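Local coordinates for SorB (PDB 6B2V), which helps build the polyketide antibiotic sorangicin, this piece being the pyran synthase domain of module nine, which probably closes a pyran ring in the growing chain, at residues L176-A190 and N211-Q224. Residues are numbered along the deposited sequence; the frame is centred on the assembly and turned at random.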
ATOM      1  N   LEU A 176      -8.319  -7.202  -8.352  1.00 17.64           N
ATOM      2  CA  LEU A 176      -7.034  -7.538  -7.804  1.00 15.37           C
ATOM      3  C   LEU A 176      -6.265  -8.473  -8.747  1.00 16.85           C
ATOM      4  O   LEU A 176      -6.816  -9.002  -9.658  1.00 16.25           O
ATOM      5  CB  LEU A 176      -7.182  -8.213  -6.461  1.00 15.94           C
ATOM      6  CG  LEU A 176      -7.884  -7.430  -5.366  1.00 17.28           C
ATOM      7  CD1 LEU A 176      -7.961  -8.228  -4.109  1.00 17.30           C
ATOM      8  CD2 LEU A 176      -7.209  -6.104  -5.184  1.00 18.70           C
ATOM      9  N   TRP A 177      -4.985  -8.624  -8.482  1.00 11.84           N
ATOM     10  CA  TRP A 177      -4.125  -9.471  -9.252  1.00 12.71           C
ATOM     11  C   TRP A 177      -3.954 -10.885  -8.675  1.00 12.05           C
ATOM     12  O   TRP A 177      -3.350 -11.702  -9.260  1.00 11.53           O
ATOM     13  CB  TRP A 177      -2.734  -8.854  -9.348  1.00 11.95           C
ATOM     14  CG  TRP A 177      -2.598  -7.557 -10.108  1.00 11.73           C
ATOM     15  CD1 TRP A 177      -3.433  -6.507 -10.096  1.00 13.73           C
ATOM     16  CD2 TRP A 177      -1.517  -7.195 -10.966  1.00 11.71           C
ATOM     17  NE1 TRP A 177      -2.965  -5.535 -10.902  1.00 14.69           N
ATOM     18  CE2 TRP A 177      -1.762  -5.921 -11.422  1.00 14.49           C
ATOM     19  CE3 TRP A 177      -0.361  -7.828 -11.370  1.00 13.14           C
ATOM     20  CZ2 TRP A 177      -0.915  -5.295 -12.307  1.00 14.76           C
ATOM     21  CZ3 TRP A 177       0.471  -7.200 -12.224  1.00 13.31           C
ATOM     22  CH2 TRP A 177       0.190  -5.956 -12.681  1.00 16.60           C
ATOM     23  N   ILE A 178      -4.511 -11.115  -7.508  1.00 11.34           N
ATOM     24  CA  ILE A 178      -4.341 -12.415  -6.902  1.00 11.62           C
ATOM     25  C   ILE A 178      -4.967 -13.569  -7.669  1.00 11.57           C
ATOM     26  O   ILE A 178      -6.082 -13.491  -8.030  1.00 13.53           O
ATOM     27  CB  ILE A 178      -4.864 -12.370  -5.467  1.00 12.39           C
ATOM     28  CG1 ILE A 178      -4.092 -11.314  -4.720  1.00 15.57           C
ATOM     29  CG2 ILE A 178      -4.673 -13.710  -4.789  1.00 13.65           C
ATOM     30  CD1 ILE A 178      -4.664 -11.047  -3.384  1.00 20.45           C
ATOM     31  N   ALA A 179      -4.177 -14.600  -7.936  1.00 11.11           N
ATOM     32  CA  ALA A 179      -4.646 -15.772  -8.648  1.00 12.72           C
ATOM     33  C   ALA A 179      -4.662 -17.031  -7.819  1.00 14.23           C
ATOM     34  O   ALA A 179      -5.365 -17.927  -8.087  1.00 18.89           O
ATOM     35  CB  ALA A 179      -3.805 -16.036  -9.849  1.00 15.31           C
ATOM     36  N   SER A 180      -3.812 -17.084  -6.838  1.00 13.25           N
ATOM     37  CA  SER A 180      -3.727 -18.191  -5.906  1.00 11.99           C
ATOM     38  C   SER A 180      -3.119 -17.728  -4.587  1.00 11.24           C
ATOM     39  O   SER A 180      -2.481 -16.753  -4.550  1.00 11.98           O
ATOM     40  CB  SER A 180      -2.840 -19.322  -6.444  1.00 13.11           C
ATOM     41  OG  SER A 180      -1.494 -18.942  -6.357  1.00 18.23           O
ATOM     42  N   LEU A 181      -3.377 -18.465  -3.519  1.00 10.93           N
ATOM     43  CA  LEU A 181      -2.834 -18.160  -2.230  1.00 10.60           C
ATOM     44  C   LEU A 181      -2.525 -19.413  -1.381  1.00 10.16           C
ATOM     45  O   LEU A 181      -3.368 -20.182  -1.194  1.00 12.01           O
ATOM     46  CB  LEU A 181      -3.830 -17.267  -1.483  1.00 10.95           C
ATOM     47  CG  LEU A 181      -3.488 -16.820  -0.058  1.00 12.85           C
ATOM     48  CD1 LEU A 181      -2.199 -16.033  -0.005  1.00 13.72           C
ATOM     49  CD2 LEU A 181      -4.582 -15.916   0.495  1.00 14.88           C
ATOM     50  N   VAL A 182      -1.306 -19.559  -0.880  1.00 10.14           N
ATOM     51  CA  VAL A 182      -0.933 -20.626   0.015  1.00 10.77           C
ATOM     52  C   VAL A 182      -0.265 -20.016   1.251  1.00  9.86           C
ATOM     53  O   VAL A 182       0.254 -18.967   1.224  1.00 10.66           O
ATOM     54  CB  VAL A 182      -0.008 -21.703  -0.639  1.00  9.93           C
ATOM     55  CG1 VAL A 182      -0.674 -22.393  -1.818  1.00 11.39           C
ATOM     56  CG2 VAL A 182       1.322 -21.094  -1.055  1.00  9.34           C
ATOM     57  N   HIS A 183      -0.360 -20.758   2.332  1.00  9.16           N
ATOM     58  CA  HIS A 183       0.185 -20.282   3.559  1.00  9.98           C
ATOM     59  C   HIS A 183       0.516 -21.341   4.609  1.00  9.78           C
ATOM     60  O   HIS A 183       0.051 -22.398   4.554  1.00 10.43           O
ATOM     61  CB  HIS A 183      -0.793 -19.229   4.152  1.00  9.03           C
ATOM     62  CG  HIS A 183      -2.038 -19.781   4.771  1.00 11.44           C
ATOM     63  ND1 HIS A 183      -2.106 -20.082   6.101  1.00 12.17           N
ATOM     64  CD2 HIS A 183      -3.243 -20.073   4.251  1.00 14.27           C
ATOM     65  CE1 HIS A 183      -3.312 -20.517   6.381  1.00 13.95           C
ATOM     66  NE2 HIS A 183      -4.021 -20.533   5.281  1.00 15.64           N
ATOM     67  N   SER A 184       1.393 -20.955   5.496  1.00  8.89           N
ATOM     68  CA  SER A 184       1.672 -21.692   6.725  1.00  9.61           C
ATOM     69  C   SER A 184       1.032 -20.930   7.904  1.00 11.53           C
ATOM     70  O   SER A 184       0.212 -20.093   7.721  1.00 13.41           O
ATOM     71  CB  SER A 184       3.165 -21.833   7.027  1.00  9.80           C
ATOM     72  OG  SER A 184       3.723 -20.616   7.277  1.00 10.59           O
ATOM     73  N   ASP A 185       1.448 -21.243   9.104  1.00 10.85           N
ATOM     74  CA  ASP A 185       0.897 -20.505  10.224  1.00  9.55           C
ATOM     75  C   ASP A 185       1.461 -19.109  10.361  1.00 12.99           C
ATOM     76  O   ASP A 185       0.946 -18.372  11.114  1.00 15.29           O
ATOM     77  CB  ASP A 185       1.016 -21.251  11.568  1.00 12.50           C
ATOM     78  CG  ASP A 185       2.410 -21.597  11.938  1.00 14.11           C
ATOM     79  OD1 ASP A 185       3.328 -21.323  11.226  1.00 13.60           O
ATOM     80  OD2 ASP A 185       2.552 -22.195  12.981  1.00 17.16           O
ATOM     81  N   HIS A 186       2.531 -18.781   9.652  1.00 10.51           N
ATOM     82  CA  HIS A 186       3.163 -17.485   9.762  1.00 10.33           C
ATOM     83  C   HIS A 186       3.714 -16.847   8.464  1.00 11.53           C
ATOM     84  O   HIS A 186       4.270 -15.831   8.496  1.00 11.31           O
ATOM     85  CB  HIS A 186       4.330 -17.545  10.734  1.00 12.12           C
ATOM     86  CG  HIS A 186       5.441 -18.392  10.241  1.00 12.71           C
ATOM     87  ND1 HIS A 186       5.397 -19.754  10.299  1.00 13.95           N
ATOM     88  CD2 HIS A 186       6.593 -18.079   9.619  1.00 13.70           C
ATOM     89  CE1 HIS A 186       6.500 -20.245   9.779  1.00 14.50           C
ATOM     90  NE2 HIS A 186       7.239 -19.248   9.354  1.00 16.00           N
ATOM     91  N   GLU A 187       3.466 -17.494   7.351  1.00 10.11           N
ATOM     92  CA  GLU A 187       3.959 -17.066   6.069  1.00 11.33           C
ATOM     93  C   GLU A 187       2.901 -17.347   4.983  1.00 11.23           C
ATOM     94  O   GLU A 187       2.148 -18.234   5.056  1.00 10.66           O
ATOM     95  CB  GLU A 187       5.294 -17.812   5.769  1.00 10.70           C
ATOM     96  CG  GLU A 187       6.063 -17.527   4.496  1.00 14.16           C
ATOM     97  CD  GLU A 187       7.418 -18.211   4.494  1.00 14.34           C
ATOM     98  OE1 GLU A 187       7.547 -19.224   5.141  1.00 13.72           O
ATOM     99  OE2 GLU A 187       8.317 -17.713   3.839  1.00 17.94           O
ATOM    100  N   ALA A 188       2.904 -16.484   3.983  1.00 11.03           N
ATOM    101  CA  ALA A 188       1.998 -16.629   2.868  1.00 10.11           C
ATOM    102  C   ALA A 188       2.637 -16.256   1.519  1.00 10.12           C
ATOM    103  O   ALA A 188       3.437 -15.414   1.442  1.00 10.46           O
ATOM    104  CB  ALA A 188       0.772 -15.762   3.082  1.00  9.77           C
ATOM    105  N   LEU A 189       2.204 -16.966   0.506  1.00  8.38           N
ATOM    106  CA  LEU A 189       2.621 -16.731  -0.847  1.00  9.16           C
ATOM    107  C   LEU A 189       1.414 -16.708  -1.806  1.00  9.26           C
ATOM    108  O   LEU A 189       0.679 -17.628  -1.935  1.00  9.80           O
ATOM    109  CB  LEU A 189       3.614 -17.793  -1.268  1.00  9.52           C
ATOM    110  CG  LEU A 189       4.276 -17.628  -2.619  1.00  9.16           C
ATOM    111  CD1 LEU A 189       5.315 -16.539  -2.625  1.00 10.72           C
ATOM    112  CD2 LEU A 189       4.852 -18.961  -3.084  1.00 11.69           C
ATOM    113  N   ALA A 190       1.298 -15.575  -2.469  1.00  8.39           N
ATOM    114  CA  ALA A 190       0.245 -15.372  -3.459  1.00  8.59           C
ATOM    115  C   ALA A 190       0.842 -15.240  -4.843  1.00  9.23           C
ATOM    116  O   ALA A 190       1.782 -14.578  -4.995  1.00 10.31           O
ATOM    117  CB  ALA A 190      -0.543 -14.107  -3.176  1.00 10.73           C
ATOM    118  N   ASN A 211      -3.166  -3.057  -3.339  1.00 11.42           N
ATOM    119  CA  ASN A 211      -4.042  -3.871  -2.503  1.00 12.23           C
ATOM    120  C   ASN A 211      -3.755  -5.365  -2.656  1.00 11.23           C
ATOM    121  O   ASN A 211      -3.906  -6.101  -1.753  1.00 12.95           O
ATOM    122  CB  ASN A 211      -5.503  -3.602  -2.813  1.00 13.24           C
ATOM    123  CG  ASN A 211      -6.012  -2.371  -2.116  1.00 20.82           C
ATOM    124  OD1 ASN A 211      -6.885  -1.734  -2.602  1.00 24.21           O
ATOM    125  ND2 ASN A 211      -5.476  -2.094  -1.005  1.00 21.95           N
ATOM    126  N   SER A 212      -3.353  -5.766  -3.847  1.00 11.17           N
ATOM    127  CA  SER A 212      -2.978  -7.151  -4.063  1.00 12.43           C
ATOM    128  C   SER A 212      -1.776  -7.544  -3.207  1.00 12.36           C
ATOM    129  O   SER A 212      -1.609  -8.654  -2.881  1.00 13.30           O
ATOM    130  CB  SER A 212      -2.669  -7.420  -5.520  1.00 11.95           C
ATOM    131  OG  SER A 212      -3.777  -7.167  -6.312  1.00 12.18           O
ATOM    132  N   VAL A 213      -0.863  -6.633  -3.037  1.00 10.31           N
ATOM    133  CA  VAL A 213       0.274  -6.891  -2.172  1.00 10.63           C
ATOM    134  C   VAL A 213      -0.096  -6.975  -0.671  1.00 10.65           C
ATOM    135  O   VAL A 213       0.397  -7.758   0.057  1.00 11.46           O
ATOM    136  CB  VAL A 213       1.373  -5.831  -2.374  1.00 11.49           C
ATOM    137  CG1 VAL A 213       2.574  -6.115  -1.525  1.00 11.20           C
ATOM    138  CG2 VAL A 213       1.790  -5.727  -3.807  1.00 11.32           C
ATOM    139  N   LEU A 214      -0.953  -6.069  -0.269  1.00 11.18           N
ATOM    140  CA  LEU A 214      -1.390  -6.027   1.117  1.00 12.29           C
ATOM    141  C   LEU A 214      -2.334  -7.127   1.589  1.00 12.15           C
ATOM    142  O   LEU A 214      -2.288  -7.512   2.690  1.00 12.89           O
ATOM    143  CB  LEU A 214      -1.960  -4.650   1.507  1.00 14.26           C
ATOM    144  CG  LEU A 214      -1.000  -3.450   1.347  1.00 12.96           C
ATOM    145  CD1 LEU A 214      -1.536  -2.218   2.029  1.00 18.66           C
ATOM    146  CD2 LEU A 214       0.411  -3.745   1.798  1.00 15.80           C
ATOM    147  N   VAL A 215      -3.169  -7.613   0.686  1.00 12.30           N
ATOM    148  CA  VAL A 215      -4.175  -8.593   1.075  1.00 14.01           C
ATOM    149  C   VAL A 215      -3.598  -9.846   1.695  1.00 14.05           C
ATOM    150  O   VAL A 215      -4.122 -10.313   2.647  1.00 13.02           O
ATOM    151  CB  VAL A 215      -5.176  -8.891  -0.100  1.00 16.13           C
ATOM    152  CG1 VAL A 215      -5.905 -10.221   0.048  1.00 19.45           C
ATOM    153  CG2 VAL A 215      -6.198  -7.816  -0.140  1.00 16.56           C
ATOM    154  N   PRO A 216      -2.522 -10.379   1.158  1.00 11.89           N
ATOM    155  CA  PRO A 216      -1.962 -11.580   1.762  1.00 12.87           C
ATOM    156  C   PRO A 216      -1.458 -11.360   3.192  1.00 12.23           C
ATOM    157  O   PRO A 216      -1.517 -12.251   3.957  1.00 12.60           O
ATOM    158  CB  PRO A 216      -0.859 -11.985   0.778  1.00 14.70           C
ATOM    159  CG  PRO A 216      -1.391 -11.513  -0.476  1.00 13.55           C
ATOM    160  CD  PRO A 216      -1.971 -10.173  -0.178  1.00 13.38           C
ATOM    161  N   ALA A 217      -0.876 -10.191   3.460  1.00 12.80           N
ATOM    162  CA  ALA A 217      -0.428  -9.838   4.798  1.00 11.97           C
ATOM    163  C   ALA A 217      -1.593  -9.676   5.777  1.00 13.28           C
ATOM    164  O   ALA A 217      -1.497 -10.068   6.873  1.00 11.51           O
ATOM    165  CB  ALA A 217       0.424  -8.569   4.757  1.00 12.87           C
ATOM    166  N   ILE A 218      -2.640  -9.028   5.318  1.00 12.56           N
ATOM    167  CA  ILE A 218      -3.805  -8.869   6.139  1.00 11.08           C
ATOM    168  C   ILE A 218      -4.477 -10.221   6.416  1.00 13.11           C
ATOM    169  O   ILE A 218      -4.847 -10.494   7.499  1.00 12.30           O
ATOM    170  CB  ILE A 218      -4.773  -7.876   5.523  1.00 12.28           C
ATOM    171  CG1 ILE A 218      -4.165  -6.510   5.561  1.00 13.47           C
ATOM    172  CG2 ILE A 218      -6.102  -7.903   6.250  1.00 14.93           C
ATOM    173  CD1 ILE A 218      -4.800  -5.541   4.618  1.00 16.82           C
ATOM    174  N   PHE A 219      -4.521 -11.065   5.405  1.00 12.07           N
ATOM    175  CA  PHE A 219      -5.057 -12.386   5.571  1.00 12.32           C
ATOM    176  C   PHE A 219      -4.247 -13.140   6.646  1.00 13.47           C
ATOM    177  O   PHE A 219      -4.801 -13.750   7.494  1.00 13.51           O
ATOM    178  CB  PHE A 219      -5.048 -13.104   4.191  1.00 13.05           C
ATOM    179  CG  PHE A 219      -5.373 -14.553   4.246  1.00 15.45           C
ATOM    180  CD1 PHE A 219      -4.398 -15.450   4.459  1.00 17.79           C
ATOM    181  CD2 PHE A 219      -6.640 -14.976   4.114  1.00 17.86           C
ATOM    182  CE1 PHE A 219      -4.671 -16.781   4.543  1.00 16.68           C
ATOM    183  CE2 PHE A 219      -6.935 -16.319   4.171  1.00 19.93           C
ATOM    184  CZ  PHE A 219      -5.948 -17.208   4.390  1.00 17.96           C
ATOM    185  N   LEU A 220      -2.939 -13.029   6.614  1.00 12.62           N
ATOM    186  CA  LEU A 220      -2.103 -13.660   7.594  1.00 12.60           C
ATOM    187  C   LEU A 220      -2.380 -13.128   9.011  1.00 13.85           C
ATOM    188  O   LEU A 220      -2.414 -13.850   9.939  1.00 14.71           O
ATOM    189  CB  LEU A 220      -0.634 -13.465   7.233  1.00 16.35           C
ATOM    190  CG  LEU A 220       0.421 -14.414   7.667  1.00 19.18           C
ATOM    191  CD1 LEU A 220       0.006 -15.847   7.410  1.00 14.88           C
ATOM    192  CD2 LEU A 220       1.641 -14.071   6.853  1.00 15.04           C
ATOM    193  N   SER A 221      -2.599 -11.820   9.106  1.00 12.25           N
ATOM    194  CA  SER A 221      -2.874 -11.185  10.389  1.00 14.07           C
ATOM    195  C   SER A 221      -4.123 -11.775  10.972  1.00 14.96           C
ATOM    196  O   SER A 221      -4.156 -12.057  12.092  1.00 15.72           O
ATOM    197  CB  SER A 221      -3.035  -9.648  10.225  1.00 13.51           C
ATOM    198  OG  SER A 221      -3.171  -8.965  11.455  1.00 15.86           O
ATOM    199  N   LEU A 222      -5.131 -11.943  10.153  1.00 14.24           N
ATOM    200  CA  LEU A 222      -6.385 -12.551  10.592  1.00 14.13           C
ATOM    201  C   LEU A 222      -6.251 -14.018  11.018  1.00 17.98           C
ATOM    202  O   LEU A 222      -6.668 -14.397  12.072  1.00 16.57           O
ATOM    203  CB  LEU A 222      -7.453 -12.413   9.515  1.00 13.77           C
ATOM    204  CG  LEU A 222      -7.883 -10.970   9.284  1.00 17.27           C
ATOM    205  CD1 LEU A 222      -8.769 -10.941   8.064  1.00 23.70           C
ATOM    206  CD2 LEU A 222      -8.621 -10.425  10.456  1.00 19.91           C
ATOM    207  N   ILE A 223      -5.471 -14.756  10.116  1.00 14.46           N
ATOM    208  CA  ILE A 223      -5.550 -16.137  10.562  1.00 16.87           C
ATOM    209  C   ILE A 223      -4.613 -16.403  11.737  1.00 19.56           C
ATOM    210  O   ILE A 223      -4.983 -17.098  12.683  1.00 18.85           O
ATOM    211  CB  ILE A 223      -5.218 -17.118   9.423  1.00 20.15           C
ATOM    212  CG1 ILE A 223      -3.783 -16.904   8.935  1.00 24.24           C
ATOM    213  CG2 ILE A 223      -6.205 -16.956   8.277  1.00 27.20           C
ATOM    214  CD1 ILE A 223      -2.794 -17.904   9.493  1.00 29.66           C
ATOM    215  N   GLN A 224      -3.607 -15.599  11.988  1.00 15.93           N
ATOM    216  CA  GLN A 224      -2.848 -15.738  13.181  1.00 18.07           C
ATOM    217  C   GLN A 224      -3.603 -15.424  14.446  1.00 18.80           C
ATOM    218  O   GLN A 224      -3.296 -15.942  15.463  1.00 21.30           O
ATOM    219  CB  GLN A 224      -1.548 -14.962  13.118  1.00 19.32           C
ATOM    220  CG  GLN A 224      -0.534 -15.527  12.133  1.00 18.95           C
ATOM    221  CD  GLN A 224       0.887 -15.119  12.445  1.00 16.97           C
ATOM    222  OE1 GLN A 224       1.185 -14.000  12.445  1.00 19.79           O
ATOM    223  NE2 GLN A 224       1.710 -16.060  12.754  1.00 18.05           N
TER
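The Phe219 ring packs against Leu181 CD2, which sits over the centre of one face, 4.0 Å from the ring centroid, a CH-pi contact. The ring edge, through CE1, points at a face of His183, with CE1 3.6 Å from His183 CD2; centroids 5.2 Å apart and planes at 72° make the pair edge-to-face (T-shaped). Phe219 CG stands opposite the backbone N, a torsion that carries the ring across to the strand. His183 ND1 donates in its ring plane to Ser184 O (2.8 Å), a bond that fixes the imidazole's rotation. Along the helix, Pro216 CG meets Ala190 CB at 3.8 Å, and Leu220 CD2 packs on His186 O in the turn and on Ala188 in the strand that follows. Trp177 N donates almost straight to Ser212 OG (2.9 Å, 177°), whose hydroxyl also pairs with Asn208 O, while Gln224 NE2 reaches Asp185 O (2.9 Å) at a bent 132°, its OE1 held by Tyr268 and Arg255. The helix thus packs on a hairpin of the predicted C-terminal hotdog fold through a mainly aliphatic interface with one aromatic pair; the straight bond and the looser one probably help set the register, and Ser212 O is buried without a partner.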